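Local coordinates for protein MdcC (Pseudomonas fluorescens, PDB 5VIT) that serves as the acyl carrier subunit of malonate decarboxylase, probably carrying acetyl and malonyl thioesters on a covalently attached prosthetic group derived from dephospho-CoA, at residues L87-E90 with Q91-E95. Numbering follows the deposited sequence.
Sequences LRLE and QGFEE
The backbone N of G92 donates to the carbonyl O of R88 over 2.8 Å, the shortest of four successive i to i+4 bonds that tie one turn of α-helix to the next. The others run from Q91 to L87, F93 to L89 and E94 to E90. Q91 lays its side chain back along the preceding turn. With CG anti to its own carbonyl carbon (chi1 -63°) and the chain extended beyond, CG passes 3.1 Å from L87 O, and the amide arrives between two neighbours. Its NE2 lies 4.2 Å from CG of L87, while OE1 rests 3.9 Å from CG of R88. OE1 also approaches the R88 guanidinium obliquely, and the amide and guanidinium planes lie 64° apart. The polar partner of R88 lies elsewhere: NH1 forms a salt bridge with D27. On the inner side of the helix, F93 turns its ring edge toward the preceding turn, with CD1 3.0 Å from L89 O near the ring plane, and CE1 meets CD2 of L89 at 4.3 Å. E94 bends at chi2 (86°), which brings OE1 to 3.2 Å from E90 O; two acceptors lie close there, probably a mildly unfavourable approach, while OE2 makes a weak hydrogen bond to T522 of the MdcA chain. E90 OE2 forms a salt bridge with R86 one turn earlier. L87, E90 and E94 also pack against the MdcA chain. Within its own subunit, helix 82-96 packs through L89 on F59 and L62 of helix 52-62 and on V30 of strand 27-34, and through F93 on L71 and I73 of strand 71-78, while Q91 and R88 reach V20 of strand 18-21.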
loop_
_atom_site.group_PDB
_atom_site.type_symbol
_atom_site.label_atom_id
_atom_site.label_comp_id
_atom_site.label_asym_id
_atom_site.label_seq_id
_atom_site.Cartn_x
_atom_site.Cartn_y
_atom_site.Cartn_z
ATOM N N LEU B 87 5.294 14.453 5.128
ATOM C CA LEU B 87 5.262 13.914 6.486
ATOM C C LEU B 87 5.052 15.005 7.549
ATOM O O LEU B 87 4.251 14.844 8.466
ATOM C CB LEU B 87 6.552 13.146 6.767
ATOM C CG LEU B 87 6.539 12.207 7.969
ATOM C CD1 LEU B 87 5.404 11.180 7.843
ATOM C CD2 LEU B 87 7.889 11.513 8.097
ATOM N N ARG B 88 5.771 16.113 7.415
ATOM C CA ARG B 88 5.616 17.239 8.335
ATOM C C ARG B 88 4.266 17.927 8.277
ATOM O O ARG B 88 3.729 18.331 9.308
ATOM C CB ARG B 88 6.693 18.269 8.074
ATOM C CG ARG B 88 7.964 17.830 8.696
ATOM C CD ARG B 88 8.807 19.001 8.983
ATOM N NE ARG B 88 9.473 18.870 10.261
ATOM C CZ ARG B 88 10.488 18.060 10.502
ATOM N NH1 ARG B 88 10.942 17.268 9.537
ATOM N NH2 ARG B 88 11.045 18.044 11.714
ATOM N N LEU B 89 3.735 18.070 7.067
ATOM C CA LEU B 89 2.427 18.663 6.884
ATOM C C LEU B 89 1.390 17.795 7.575
ATOM O O LEU B 89 0.459 18.310 8.197
ATOM C CB LEU B 89 2.111 18.833 5.399
ATOM C CG LEU B 89 2.634 20.132 4.795
ATOM C CD1 LEU B 89 2.672 20.061 3.284
ATOM C CD2 LEU B 89 1.724 21.251 5.253
ATOM N N GLU B 90 1.563 16.474 7.483
ATOM C CA GLU B 90 0.633 15.553 8.129
ATOM C C GLU B 90 0.800 15.632 9.650
ATOM O O GLU B 90 -0.199 15.616 10.379
ATOM C CB GLU B 90 0.821 14.120 7.595
ATOM C CG GLU B 90 0.225 13.922 6.179
ATOM C CD GLU B 90 0.738 12.675 5.437
ATOM O OE1 GLU B 90 1.910 12.276 5.651
ATOM O OE2 GLU B 90 -0.019 12.113 4.608
ATOM N N GLN B 91 2.043 15.760 10.125
ATOM C CA GLN B 91 2.305 15.996 11.553
ATOM C C GLN B 91 1.624 17.276 12.076
ATOM O O GLN B 91 1.059 17.303 13.176
ATOM C CB GLN B 91 3.806 16.105 11.820
ATOM C CG GLN B 91 4.620 14.849 11.528
ATOM C CD GLN B 91 6.122 15.051 11.775
ATOM O OE1 GLN B 91 6.600 16.187 11.955
ATOM N NE2 GLN B 91 6.873 13.945 11.771
ATOM N N GLY B 92 1.715 18.341 11.284
ATOM C CA GLY B 92 1.076 19.601 11.615
ATOM C C GLY B 92 -0.439 19.488 11.706
ATOM O O GLY B 92 -1.032 19.916 12.693
ATOM N N PHE B 93 -1.061 18.903 10.683
ATOM C CA PHE B 93 -2.521 18.721 10.656
ATOM C C PHE B 93 -2.992 17.846 11.802
ATOM O O PHE B 93 -4.072 18.069 12.344
ATOM C CB PHE B 93 -2.980 18.118 9.321
ATOM C CG PHE B 93 -3.168 19.140 8.225
ATOM C CD1 PHE B 93 -2.181 19.347 7.269
ATOM C CD2 PHE B 93 -4.328 19.902 8.157
ATOM C CE1 PHE B 93 -2.349 20.283 6.254
ATOM C CE2 PHE B 93 -4.499 20.842 7.150
ATOM C CZ PHE B 93 -3.510 21.034 6.196
ATOM N N GLU B 94 -2.174 16.855 12.165
ATOM C CA GLU B 94 -2.447 15.982 13.302
ATOM C C GLU B 94 -2.569 16.737 14.629
ATOM O O GLU B 94 -3.513 16.512 15.384
ATOM C CB GLU B 94 -1.348 14.930 13.438
ATOM C CG GLU B 94 -1.852 13.540 13.795
ATOM C CD GLU B 94 -2.254 12.742 12.561
ATOM O OE1 GLU B 94 -2.197 13.310 11.441
ATOM O OE2 GLU B 94 -2.610 11.549 12.702
ATOM N N GLU B 95 -1.589 17.595 14.922
ATOM C CA GLU B 95 -1.601 18.399 16.154
ATOM C C GLU B 95 -2.781 19.375 16.236
ATOM O O GLU B 95 -3.398 19.528 17.292
ATOM C CB GLU B 95 -0.299 19.185 16.293
ATOM C CG GLU B 95 0.893 18.351 16.677
ATOM C CD GLU B 95 2.094 19.202 17.058
ATOM O OE1 GLU B 95 1.900 20.312 17.603
ATOM O OE2 GLU B 95 3.237 18.755 16.817
#